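Local coordinates for protein beta-galactosidase/beta-glucuronidase (Faecalibacterium prausnitzii L2-6, PDB 6MVF) that binds flavin mononucleotide and, as a family 2 glycoside hydrolase of the beta-glucuronidase type, probably cleaves beta-linked sugars such as glucuronides, at residues Asn310-Val314 against Glu315-Gln319; Met378-Leu381 against Ile382-Tyr386; Val410-His413 against His414-Lys418. One frame throughout, in Å; residues are numbered along the deposited sequence.

Contact 1 of 3, residues Asn310-Val314 against Glu315-Gln319; sequences NALTV and EDHYQ
Thr-313 and Asp-316 face each other in a capping box at the first turn of helix 314-327, which follows strand 292-300 in the TIM-barrel domain. Each side chain takes the other's backbone N-H. Asp-316 OD2 accepts from Thr-313 N at 2.6 Å along a nearly straight path (168° at the hydrogen), meeting it on the anti side of the carboxylate and 29° out of its plane. In return, Thr-313 OG1 accepts from Asp-316 N at 3.3 Å. The threonine hydroxyl sits between its own N and carbonyl carbon (chi1 69°), which brings it to Asp-316 N, while its methyl is turned to the side of the backbone N. The carboxylate of Asp-316 also forms salt bridges with Lys-305 and Lys-308, which probably help to keep it ionised. Glu-315, its chain bent at chi2, folds back across the same hydroxyl and places OE1 3.0 Å from Thr-313 OG1.

Ahead of the cap, Leu-312 slants across the aspartate stem, its CG lying 3.6 Å from Asp-316 CB, and its CB and CD2 also meet CE1 of the His-317 imidazole. That ring lies obliquely beside Thr-313 O, and its ND1 is hydrogen-bonded to Arg-301. The helical ladder starts at the cap itself, His-317 N bonding to Thr-313 O and Tyr-318 N to Val-314 O. Val-314 and Tyr-318 approach at a slant on the flank towards helix 341-350, where the phenol OH reaches Glu-349. One valine methyl, CG2, rests 4.0 Å from Tyr-318 CE1, while Val-314 O lies in the plane of the phenol ring at its edge, 3.4 Å from Tyr-318 CD1.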
ATOM      1  N   ASN A 310      24.762  -5.649  13.497  1.00 29.60           N
ATOM      2  CA  ASN A 310      23.606  -6.508  13.718  1.00 30.53           C
ATOM      3  C   ASN A 310      22.289  -5.716  13.833  1.00 34.59           C
ATOM      4  O   ASN A 310      21.279  -6.249  14.325  1.00 30.96           O
ATOM      5  CB  ASN A 310      23.829  -7.369  14.960  1.00 28.44           C
ATOM      6  CG  ASN A 310      24.109  -6.543  16.197  1.00 32.79           C
ATOM      7  OD1 ASN A 310      24.096  -5.310  16.152  1.00 25.75           O
ATOM      8  ND2 ASN A 310      24.350  -7.219  17.320  1.00 30.76           N
ATOM      9  N   ALA A 311      22.275  -4.461  13.379  1.00 27.93           N
ATOM     10  CA  ALA A 311      21.092  -3.612  13.529  1.00 29.96           C
ATOM     11  C   ALA A 311      20.231  -3.706  12.259  1.00 34.86           C
ATOM     12  O   ALA A 311      20.162  -2.810  11.414  1.00 27.70           O
ATOM     13  CB  ALA A 311      21.512  -2.187  13.876  1.00 21.51           C
ATOM     14  N   LEU A 312      19.550  -4.843  12.148  1.00 34.92           N
ATOM     15  CA  LEU A 312      18.814  -5.216  10.952  1.00 31.25           C
ATOM     16  C   LEU A 312      17.341  -4.854  11.088  1.00 38.19           C
ATOM     17  O   LEU A 312      16.782  -4.813  12.185  1.00 40.61           O
ATOM     18  CB  LEU A 312      18.958  -6.717  10.675  1.00 33.19           C
ATOM     19  CG  LEU A 312      20.122  -7.191   9.779  1.00 37.93           C
ATOM     20  CD1 LEU A 312      21.514  -6.722  10.221  1.00 31.87           C
ATOM     21  CD2 LEU A 312      20.113  -8.697   9.649  1.00 27.51           C
ATOM     22  N   THR A 313      16.716  -4.566   9.959  1.00 37.41           N
ATOM     23  CA  THR A 313      15.286  -4.337   9.954  1.00 32.82           C
ATOM     24  C   THR A 313      14.541  -5.648   9.711  1.00 35.51           C
ATOM     25  O   THR A 313      15.126  -6.688   9.386  1.00 38.96           O
ATOM     26  CB  THR A 313      14.921  -3.305   8.890  1.00 34.89           C
ATOM     27  OG1 THR A 313      15.139  -3.867   7.591  1.00 34.29           O
ATOM     28  CG2 THR A 313      15.782  -2.066   9.044  1.00 27.27           C
ATOM     29  N   VAL A 314      13.223  -5.583   9.873  1.00 30.48           N
ATOM     30  CA  VAL A 314      12.372  -6.729   9.583  1.00 30.44           C
ATOM     31  C   VAL A 314      12.526  -7.163   8.117  1.00 34.62           C
ATOM     32  O   VAL A 314      12.524  -8.363   7.808  1.00 33.23           O
ATOM     33  CB  VAL A 314      10.906  -6.395   9.955  1.00 35.93           C
ATOM     34  CG1 VAL A 314      10.292  -5.352   8.987  1.00 29.81           C
ATOM     35  CG2 VAL A 314      10.046  -7.641  10.004  1.00 30.87           C
ATOM     36  N   GLU A 315      12.671  -6.200   7.194  1.00 31.05           N
ATOM     37  CA  GLU A 315      12.898  -6.549   5.793  1.00 26.20           C
ATOM     38  C   GLU A 315      14.211  -7.281   5.621  1.00 29.25           C
ATOM     39  O   GLU A 315      14.326  -8.169   4.766  1.00 33.56           O
ATOM     40  CB  GLU A 315      12.898  -5.307   4.900  1.00 32.42           C
ATOM     41  CG  GLU A 315      11.596  -4.577   4.824  1.00 29.04           C
ATOM     42  CD  GLU A 315      11.381  -3.645   6.006  1.00 51.01           C
ATOM     43  OE1 GLU A 315      12.385  -3.157   6.599  1.00 44.98           O
ATOM     44  OE2 GLU A 315      10.198  -3.401   6.341  1.00 59.28           O
ATOM     45  N   ASP A 316      15.223  -6.916   6.410  1.00 31.42           N
ATOM     46  CA  ASP A 316      16.489  -7.639   6.344  1.00 35.02           C
ATOM     47  C   ASP A 316      16.289  -9.106   6.696  1.00 32.02           C
ATOM     48  O   ASP A 316      16.795  -9.995   6.002  1.00 33.08           O
ATOM     49  CB  ASP A 316      17.525  -7.007   7.272  1.00 28.94           C
ATOM     50  CG  ASP A 316      17.918  -5.604   6.839  1.00 37.55           C
ATOM     51  OD1 ASP A 316      18.043  -5.349   5.616  1.00 31.39           O
ATOM     52  OD2 ASP A 316      18.089  -4.740   7.734  1.00 42.01           O
ATOM     53  N   HIS A 317      15.538  -9.377   7.760  1.00 22.83           N
ATOM     54  CA  HIS A 317      15.397 -10.749   8.224  1.00 30.20           C
ATOM     55  C   HIS A 317      14.655 -11.597   7.200  1.00 30.16           C
ATOM     56  O   HIS A 317      15.110 -12.692   6.845  1.00 29.18           O
ATOM     57  CB  HIS A 317      14.685 -10.779   9.576  1.00 28.12           C
ATOM     58  CG  HIS A 317      15.462 -10.131  10.677  1.00 31.79           C
ATOM     59  ND1 HIS A 317      16.762 -10.486  10.979  1.00 30.65           N
ATOM     60  CD2 HIS A 317      15.120  -9.159  11.558  1.00 31.78           C
ATOM     61  CE1 HIS A 317      17.184  -9.761  12.000  1.00 31.04           C
ATOM     62  NE2 HIS A 317      16.208  -8.948  12.370  1.00 35.39           N
ATOM     63  N   TYR A 318      13.519 -11.094   6.699  1.00 31.44           N
ATOM     64  CA  TYR A 318      12.748 -11.828   5.698  1.00 29.51           C
ATOM     65  C   TYR A 318      13.514 -11.966   4.393  1.00 27.88           C
ATOM     66  O   TYR A 318      13.370 -12.975   3.700  1.00 33.03           O
ATOM     67  CB  TYR A 318      11.386 -11.154   5.475  1.00 29.33           C
ATOM     68  CG  TYR A 318      10.346 -11.569   6.508  1.00 30.42           C
ATOM     69  CD1 TYR A 318      10.321 -11.000   7.778  1.00 28.54           C
ATOM     70  CD2 TYR A 318       9.406 -12.545   6.221  1.00 31.10           C
ATOM     71  CE1 TYR A 318       9.366 -11.380   8.729  1.00 27.45           C
ATOM     72  CE2 TYR A 318       8.452 -12.942   7.166  1.00 26.68           C
ATOM     73  CZ  TYR A 318       8.436 -12.358   8.413  1.00 31.03           C
ATOM     74  OH  TYR A 318       7.500 -12.756   9.345  1.00 28.70           O
ATOM     75  N   GLN A 319      14.351 -10.993   4.048  1.00 27.73           N
ATOM     76  CA  GLN A 319      15.158 -11.142   2.842  1.00 26.37           C
ATOM     77  C   GLN A 319      16.148 -12.292   2.995  1.00 30.07           C
ATOM     78  O   GLN A 319      16.308 -13.118   2.083  1.00 30.09           O
ATOM     79  CB  GLN A 319      15.881  -9.838   2.524  1.00 26.21           C
ATOM     80  CG  GLN A 319      16.622  -9.879   1.195  1.00 34.25           C
ATOM     81  CD  GLN A 319      17.752  -8.853   1.083  1.00 44.08           C
ATOM     82  OE1 GLN A 319      18.058  -8.120   2.034  1.00 48.15           O
ATOM     83  NE2 GLN A 319      18.382  -8.805  -0.083  1.00 41.77           N
TER

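Contact 2 of 3, residues Met378-Leu381 against Ile382-Tyr386; sequences MKEL and IIQNY. With FMN (flavin mononucleotide), chain G.
Met-378 and Ile-382, one turn apart on helix 368-385, make the apolar part of the contact. The methionine chain bends at chi2 and chi3, bringing its methyl CE round to Ile-382 CD1 at 3.6 Å. Both side chains also touch Trp-394 of strand 391-398. Lys-379 and Ile-383 instead run side by side and point the same way, with Lys-379 CG 3.7 Å from Ile-383 CD1.

Backbone hydrogen bonds join Ile-382 N to Met-378 O, Ile-383 N to Lys-379 O and Gln-384 N to Glu-380 O in regular helical order. The next such bond, from Asn-385 N to Leu-381 O, is weak. Here the asparagine side chain supplies a second donor: Asn-385 ND2 reaches Leu-381 O at 2.8 Å, in the carbonyl plane and on a lone pair, and the oxygen lies only 1° out of the amide plane. With CG beside its own backbone N (chi1 -61°), the amide turns back along the helix, and its OD1 is bonded to Gln-341. A leucine here would probably leave Leu-381 O with only the weak backbone bond across this contact and deprive Gln-341 of its acceptor.

Contacts to FMN come from Lys-379 and Ile-383 on the helix and from Tyr-386 just after it. Ile-383 CG1 lies 3.6 Å from FMN C7, and the Tyr-386 ring meets the methyl C7M obliquely, its CG 3.7 Å away. Lys-379, extended beyond CG, carries NZ to the phosphate; the model links it covalently to FMN O3P at 1.9 Å, a doubtful length at this resolution. Tyr-177 and Asp-174 are also hydrogen-bonded to FMN. Helix 368-385 of this beta-alpha-beta unit, with Tyr-386 at its end, thus lines one side of the FMN site, from the phosphate to the dimethylbenzene end.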
ATOM      1  N   MET A 378      19.433 -19.570  28.842  1.00 32.00           N
ATOM      2  CA  MET A 378      18.682 -20.676  28.272  1.00 30.93           C
ATOM      3  C   MET A 378      17.215 -20.615  28.676  1.00 35.07           C
ATOM      4  O   MET A 378      16.336 -20.977  27.876  1.00 31.20           O
ATOM      5  CB  MET A 378      19.293 -21.999  28.695  1.00 31.39           C
ATOM      6  CG  MET A 378      18.725 -23.172  27.946  1.00 37.79           C
ATOM      7  SD  MET A 378      19.353 -23.196  26.251  1.00 44.06           S
ATOM      8  CE  MET A 378      17.936 -23.896  25.458  1.00 30.69           C
ATOM      9  N   LYS A 379      16.950 -20.121  29.877  1.00 33.62           N
ATOM     10  CA  LYS A 379      15.557 -19.977  30.352  1.00 37.48           C
ATOM     11  C   LYS A 379      14.852 -18.916  29.505  1.00 33.76           C
ATOM     12  O   LYS A 379      13.714 -19.093  29.198  1.00 34.66           O
ATOM     13  CB  LYS A 379      15.537 -19.690  31.851  1.00 32.24           C
ATOM     14  CG  LYS A 379      14.269 -20.123  32.551  1.00 42.45           C
ATOM     15  CD  LYS A 379      14.302 -20.069  34.047  1.00 48.66           C
ATOM     16  CE  LYS A 379      12.923 -20.173  34.646  1.00 53.94           C
ATOM     17  NZ  LYS A 379      12.935 -20.112  36.119  1.00 72.23           N
ATOM     18  N   GLU A 380      15.540 -17.845  29.159  1.00 33.52           N
ATOM     19  CA  GLU A 380      14.940 -16.821  28.313  1.00 32.56           C
ATOM     20  C   GLU A 380      14.778 -17.317  26.884  1.00 30.92           C
ATOM     21  O   GLU A 380      13.795 -16.985  26.217  1.00 36.02           O
ATOM     22  CB  GLU A 380      15.784 -15.542  28.334  1.00 30.40           C
ATOM     23  CG  GLU A 380      15.818 -14.845  29.673  1.00 31.34           C
ATOM     24  CD  GLU A 380      16.760 -13.653  29.674  1.00 40.70           C
ATOM     25  OE1 GLU A 380      17.850 -13.740  29.063  1.00 41.81           O
ATOM     26  OE2 GLU A 380      16.407 -12.621  30.281  1.00 42.45           O
ATOM     27  N   LEU A 381      15.740 -18.091  26.385  1.00 33.75           N
ATOM     28  CA  LEU A 381      15.639 -18.575  25.014  1.00 31.84           C
ATOM     29  C   LEU A 381      14.432 -19.486  24.845  1.00 33.53           C
ATOM     30  O   LEU A 381      13.721 -19.410  23.840  1.00 33.87           O
ATOM     31  CB  LEU A 381      16.919 -19.305  24.613  1.00 33.80           C
ATOM     32  CG  LEU A 381      16.887 -20.008  23.257  1.00 30.69           C
ATOM     33  CD1 LEU A 381      16.702 -18.984  22.123  1.00 25.54           C
ATOM     34  CD2 LEU A 381      18.142 -20.873  23.059  1.00 23.85           C
ATOM     35  N   ILE A 382      14.175 -20.347  25.823  1.00 35.06           N
ATOM     36  CA  ILE A 382      13.075 -21.287  25.687  1.00 30.14           C
ATOM     37  C   ILE A 382      11.740 -20.601  25.908  1.00 27.29           C
ATOM     38  O   ILE A 382      10.777 -20.862  25.190  1.00 31.65           O
ATOM     39  CB  ILE A 382      13.282 -22.460  26.656  1.00 32.95           C
ATOM     40  CG1 ILE A 382      14.495 -23.275  26.202  1.00 27.89           C
ATOM     41  CG2 ILE A 382      12.003 -23.305  26.780  1.00 26.22           C
ATOM     42  CD1 ILE A 382      14.826 -24.419  27.106  1.00 26.32           C
ATOM     43  N   ILE A 383      11.656 -19.708  26.894  1.00 27.92           N
ATOM     44  CA  ILE A 383      10.370 -19.125  27.250  1.00 30.46           C
ATOM     45  C   ILE A 383       9.925 -18.115  26.205  1.00 25.55           C
ATOM     46  O   ILE A 383       8.739 -18.021  25.882  1.00 27.37           O
ATOM     47  CB  ILE A 383      10.448 -18.516  28.663  1.00 34.60           C
ATOM     48  CG1 ILE A 383      10.206 -19.621  29.680  1.00 36.68           C
ATOM     49  CG2 ILE A 383       9.413 -17.391  28.866  1.00 27.35           C
ATOM     50  CD1 ILE A 383      11.023 -19.472  30.904  1.00 46.19           C
ATOM     51  N   GLN A 384      10.862 -17.361  25.641  1.00 28.38           N
ATOM     52  CA  GLN A 384      10.496 -16.373  24.637  1.00 30.16           C
ATOM     53  C   GLN A 384      10.214 -17.001  23.284  1.00 30.39           C
ATOM     54  O   GLN A 384       9.465 -16.423  22.492  1.00 23.79           O
ATOM     55  CB  GLN A 384      11.592 -15.313  24.523  1.00 27.50           C
ATOM     56  CG  GLN A 384      11.770 -14.562  25.816  1.00 27.73           C
ATOM     57  CD  GLN A 384      12.919 -13.578  25.812  1.00 30.53           C
ATOM     58  OE1 GLN A 384      13.559 -13.322  24.785  1.00 29.56           O
ATOM     59  NE2 GLN A 384      13.176 -12.998  26.977  1.00 28.92           N
ATOM     60  N   ASN A 385      10.746 -18.194  23.020  1.00 25.42           N
ATOM     61  CA  ASN A 385      10.582 -18.809  21.714  1.00 26.41           C
ATOM     62  C   ASN A 385       9.788 -20.093  21.769  1.00 27.50           C
ATOM     63  O   ASN A 385       9.751 -20.831  20.774  1.00 32.01           O
ATOM     64  CB  ASN A 385      11.947 -19.047  21.067  1.00 25.34           C
ATOM     65  CG  ASN A 385      12.696 -17.759  20.868  1.00 30.42           C
ATOM     66  OD1 ASN A 385      12.434 -17.033  19.906  1.00 36.46           O
ATOM     67  ND2 ASN A 385      13.587 -17.425  21.802  1.00 26.26           N
ATOM     68  N   TYR A 386       9.119 -20.361  22.891  1.00 29.27           N
ATOM     69  CA  TYR A 386       8.443 -21.643  23.060  1.00 27.13           C
ATOM     70  C   TYR A 386       7.361 -21.891  22.007  1.00 27.38           C
ATOM     71  O   TYR A 386       7.111 -23.045  21.650  1.00 27.21           O
ATOM     72  CB  TYR A 386       7.840 -21.734  24.459  1.00 27.23           C
ATOM     73  CG  TYR A 386       7.211 -23.083  24.727  1.00 34.47           C
ATOM     74  CD1 TYR A 386       5.852 -23.295  24.516  1.00 30.16           C
ATOM     75  CD2 TYR A 386       7.984 -24.152  25.168  1.00 31.12           C
ATOM     76  CE1 TYR A 386       5.281 -24.535  24.754  1.00 36.91           C
ATOM     77  CE2 TYR A 386       7.427 -25.387  25.407  1.00 35.40           C
ATOM     78  CZ  TYR A 386       6.076 -25.578  25.205  1.00 36.91           C
ATOM     79  OH  TYR A 386       5.520 -26.817  25.448  1.00 36.07           O
TER
HETATM   80  N1  FMN G 801       5.167 -18.271  34.729  1.00 47.93           N
HETATM   81  C2  FMN G 801       4.710 -17.017  34.784  1.00 55.69           C
HETATM   82  O2  FMN G 801       4.372 -16.505  35.853  1.00 51.89           O
HETATM   83  N3  FMN G 801       4.609 -16.248  33.723  1.00 54.37           N
HETATM   84  C4  FMN G 801       4.925 -16.645  32.530  1.00 46.26           C
HETATM   85  O4  FMN G 801       4.828 -15.924  31.550  1.00 47.31           O
HETATM   86  C4A FMN G 801       5.404 -17.977  32.392  1.00 44.32           C
HETATM   87  N5  FMN G 801       5.737 -18.374  31.197  1.00 50.25           N
HETATM   88  C5A FMN G 801       6.191 -19.594  30.994  1.00 56.99           C
HETATM   89  C6  FMN G 801       6.524 -19.979  29.721  1.00 50.97           C
HETATM   90  C7  FMN G 801       6.983 -21.226  29.489  1.00 52.24           C
HETATM   91  C7M FMN G 801       7.344 -21.631  28.114  1.00 47.16           C
HETATM   92  C8  FMN G 801       7.144 -22.150  30.604  1.00 58.17           C
HETATM   93  C8M FMN G 801       7.668 -23.521  30.360  1.00 46.27           C
HETATM   94  C9  FMN G 801       6.805 -21.759  31.880  1.00 58.86           C
HETATM   95  C9A FMN G 801       6.323 -20.508  32.121  1.00 54.27           C
HETATM   96  N10 FMN G 801       6.010 -20.100  33.409  1.00 55.32           N
HETATM   97  C10 FMN G 801       5.525 -18.804  33.574  1.00 48.11           C
HETATM   98  C1' FMN G 801       6.143 -21.098  34.461  1.00 62.26           C
HETATM   99  C2' FMN G 801       7.135 -20.974  35.592  1.00 64.55           C
HETATM  100  O2' FMN G 801       8.281 -21.564  35.033  1.00 70.41           O
HETATM  101  C3' FMN G 801       6.782 -21.825  36.792  1.00 69.11           C
HETATM  102  O3' FMN G 801       5.411 -22.157  36.746  1.00 76.11           O
HETATM  103  C4' FMN G 801       6.976 -21.144  38.128  1.00 75.22           C
HETATM  104  O4' FMN G 801       6.478 -19.823  37.975  1.00 78.98           O
HETATM  105  C5' FMN G 801       8.416 -21.153  38.642  1.00 82.10           C
HETATM  106  O5' FMN G 801       9.086 -19.945  38.331  1.00 85.62           O
HETATM  107  P   FMN G 801      10.658 -19.758  38.410  1.00107.55           P
HETATM  108  O1P FMN G 801      10.776 -18.332  38.771  1.00 84.07           O
HETATM  109  O2P FMN G 801      11.114 -20.740  39.448  1.00 94.00           O
HETATM  110  O3P FMN G 801      11.271 -20.081  37.090  1.00 94.16           O

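Contact 3 of 3, residues Val410-His413 against His414-Lys418; sequences VDTH and HDLQK
From Val-410 to Gln-417 the chain is regular alpha-helix, with the backbone N-H groups of His-414, Asp-415, Leu-416 and Gln-417 bonded in turn to the carbonyl oxygens of Val-410, Asp-411, Thr-412 and His-413. The bond from His-414 N to Val-410 O is 3.1 Å long. That from Asp-415 N to Asp-411 O measures 2.9 Å. Val-410 and His-414 lie alongside each other and point the same way. The methyl CG1 of Val-410 touches the imidazole of His-414 at its CE1 corner, 3.6 Å away. With CG beside its own backbone N (chi1 -67°), His-414 sets its ring back alongside the preceding turn, oblique to Val-410 O. The neighbouring Asp-411 OD1 is 4.5 Å from His-414 ND1, a separation at which the carboxylate could at most favour a positive imidazole weakly.

Thr-412 and Leu-416 form a second side-by-side pair, looser than the first, with Thr-412 CG2 4.1 Å from Leu-416 CD1. Thr-412 OG1, beside its own backbone N, bonds to Glu-408 O. These residues lie on helix 407-423 of the beta-alpha-beta unit that links strands 391-398 and 428-433 in the TIM-barrel domain. Thr-412, Asp-415 and Leu-416 look towards the preceding helix 368-385, where Leu-416 touches Val-374 and Asp-415 OD2 is hydrogen-bonded to His-371. The Asp-415 side chain passes close to the carbonyl that its own backbone N-H binds, its CG 3.2 Å from Asp-411 O.

His-413 packs against strand 391-398 and the loop residue Phe-360. Its ring meets Phe-360 with the planes at about 35°, and both nitrogens are engaged, NE2 with Ser-397 OG and ND1 with Leu-409 O. The Gln-417 chain bends at chi2, taking its amide away from residues 410-413, and OE1 is bonded to Thr-429 OG1.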
ATOM      1  N   VAL A 410      31.324 -29.887  32.566  1.00 42.68           N
ATOM      2  CA  VAL A 410      30.451 -31.015  32.264  1.00 42.59           C
ATOM      3  C   VAL A 410      29.156 -30.916  33.066  1.00 41.10           C
ATOM      4  O   VAL A 410      28.066 -31.188  32.548  1.00 36.85           O
ATOM      5  CB  VAL A 410      31.192 -32.344  32.528  1.00 38.57           C
ATOM      6  CG1 VAL A 410      30.241 -33.514  32.393  1.00 35.36           C
ATOM      7  CG2 VAL A 410      32.378 -32.506  31.584  1.00 36.52           C
ATOM      8  N   ASP A 411      29.255 -30.527  34.343  1.00 43.11           N
ATOM      9  CA  ASP A 411      28.066 -30.424  35.182  1.00 41.75           C
ATOM     10  C   ASP A 411      27.119 -29.374  34.647  1.00 39.97           C
ATOM     11  O   ASP A 411      25.896 -29.518  34.745  1.00 41.27           O
ATOM     12  CB  ASP A 411      28.452 -30.086  36.621  1.00 42.88           C
ATOM     13  CG  ASP A 411      29.182 -31.219  37.304  1.00 52.57           C
ATOM     14  OD1 ASP A 411      29.134 -32.350  36.770  1.00 55.91           O
ATOM     15  OD2 ASP A 411      29.797 -30.979  38.367  1.00 56.93           O
ATOM     16  N   THR A 412      27.669 -28.298  34.090  1.00 38.84           N
ATOM     17  CA  THR A 412      26.827 -27.263  33.515  1.00 41.96           C
ATOM     18  C   THR A 412      26.043 -27.813  32.328  1.00 38.11           C
ATOM     19  O   THR A 412      24.872 -27.467  32.134  1.00 34.15           O
ATOM     20  CB  THR A 412      27.687 -26.055  33.130  1.00 40.66           C
ATOM     21  OG1 THR A 412      28.311 -25.532  34.310  1.00 40.12           O
ATOM     22  CG2 THR A 412      26.844 -24.959  32.477  1.00 32.36           C
ATOM     23  N   HIS A 413      26.650 -28.719  31.555  1.00 36.77           N
ATOM     24  CA  HIS A 413      25.917 -29.301  30.435  1.00 38.22           C
ATOM     25  C   HIS A 413      24.802 -30.223  30.913  1.00 34.68           C
ATOM     26  O   HIS A 413      23.755 -30.297  30.273  1.00 41.73           O
ATOM     27  CB  HIS A 413      26.871 -30.017  29.480  1.00 34.02           C
ATOM     28  CG  HIS A 413      27.629 -29.085  28.577  1.00 36.30           C
ATOM     29  ND1 HIS A 413      28.566 -28.188  29.045  1.00 41.10           N
ATOM     30  CD2 HIS A 413      27.573 -28.900  27.236  1.00 35.56           C
ATOM     31  CE1 HIS A 413      29.058 -27.494  28.033  1.00 42.41           C
ATOM     32  NE2 HIS A 413      28.475 -27.909  26.922  1.00 35.53           N
ATOM     33  N   HIS A 414      24.975 -30.897  32.048  1.00 35.88           N
ATOM     34  CA  HIS A 414      23.866 -31.668  32.597  1.00 33.07           C
ATOM     35  C   HIS A 414      22.790 -30.749  33.170  1.00 37.65           C
ATOM     36  O   HIS A 414      21.597 -31.014  33.001  1.00 40.49           O
ATOM     37  CB  HIS A 414      24.372 -32.652  33.654  1.00 38.66           C
ATOM     38  CG  HIS A 414      25.238 -33.745  33.099  1.00 41.54           C
ATOM     39  ND1 HIS A 414      26.523 -33.977  33.542  1.00 43.70           N
ATOM     40  CD2 HIS A 414      24.999 -34.673  32.142  1.00 40.79           C
ATOM     41  CE1 HIS A 414      27.043 -34.990  32.873  1.00 44.39           C
ATOM     42  NE2 HIS A 414      26.139 -35.430  32.017  1.00 49.34           N
ATOM     43  N   ASP A 415      23.191 -29.658  33.838  1.00 34.03           N
ATOM     44  CA  ASP A 415      22.224 -28.663  34.305  1.00 36.48           C
ATOM     45  C   ASP A 415      21.391 -28.120  33.149  1.00 36.67           C
ATOM     46  O   ASP A 415      20.168 -27.979  33.267  1.00 37.67           O
ATOM     47  CB  ASP A 415      22.940 -27.507  35.024  1.00 37.43           C
ATOM     48  CG  ASP A 415      23.648 -27.957  36.320  1.00 43.99           C
ATOM     49  OD1 ASP A 415      23.239 -28.982  36.895  1.00 43.11           O
ATOM     50  OD2 ASP A 415      24.613 -27.291  36.767  1.00 44.70           O
ATOM     51  N   LEU A 416      22.041 -27.825  32.019  1.00 36.08           N
ATOM     52  CA  LEU A 416      21.346 -27.293  30.853  1.00 41.98           C
ATOM     53  C   LEU A 416      20.441 -28.344  30.216  1.00 40.87           C
ATOM     54  O   LEU A 416      19.322 -28.028  29.794  1.00 38.68           O
ATOM     55  CB  LEU A 416      22.361 -26.767  29.830  1.00 40.18           C
ATOM     56  CG  LEU A 416      22.948 -25.382  30.097  1.00 41.49           C
ATOM     57  CD1 LEU A 416      24.231 -25.137  29.292  1.00 29.18           C
ATOM     58  CD2 LEU A 416      21.885 -24.318  29.807  1.00 40.87           C
ATOM     59  N   GLN A 417      20.909 -29.593  30.119  1.00 40.04           N
ATOM     60  CA  GLN A 417      20.039 -30.647  29.606  1.00 38.40           C
ATOM     61  C   GLN A 417      18.808 -30.798  30.488  1.00 39.74           C
ATOM     62  O   GLN A 417      17.688 -30.946  29.986  1.00 35.71           O
ATOM     63  CB  GLN A 417      20.792 -31.973  29.508  1.00 31.76           C
ATOM     64  CG  GLN A 417      19.893 -33.165  29.172  1.00 34.06           C
ATOM     65  CD  GLN A 417      19.450 -33.185  27.718  1.00 36.77           C
ATOM     66  OE1 GLN A 417      19.874 -32.345  26.913  1.00 38.38           O
ATOM     67  NE2 GLN A 417      18.607 -34.150  27.369  1.00 29.56           N
ATOM     68  N   LYS A 418      18.996 -30.724  31.812  1.00 39.84           N
ATOM     69  CA  LYS A 418      17.875 -30.867  32.728  1.00 38.35           C
ATOM     70  C   LYS A 418      16.908 -29.695  32.602  1.00 42.83           C
ATOM     71  O   LYS A 418      15.689 -29.878  32.702  1.00 40.84           O
ATOM     72  CB  LYS A 418      18.381 -31.004  34.161  1.00 32.23           C
ATOM     73  CG  LYS A 418      17.284 -31.402  35.141  1.00 45.59           C
ATOM     74  CD  LYS A 418      17.521 -30.881  36.565  1.00 52.15           C
ATOM     75  CE  LYS A 418      16.445 -31.414  37.525  1.00 56.31           C
ATOM     76  NZ  LYS A 418      16.544 -30.860  38.911  1.00 58.11           N
TER

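How the contacts relate
All three contacts are local and belong to the TIM-barrel domain, contact 1 where a loop enters helix 314-327, contacts 2 and 3 within helices 368-385 and 407-423. Contact 2 is the most buried; contacts 1 and 3 are partly buried and include exposed residues. Contacts 2 and 3 sit on successive helices that pack together, Met-378 CB meeting Leu-416 CD2 at 3.7 Å, with strand 391-398 touched by both. Contact 1 stands apart, its centre about 21 Å from that of contact 2 and about 33 Å from that of contact 3. The chemistry follows position: a charged, polar cap at a helix start, apolar side chains, buried amides with partners and FMN-binding residues in contact 2, and a mid-helix turn with polar groups spread over several sides.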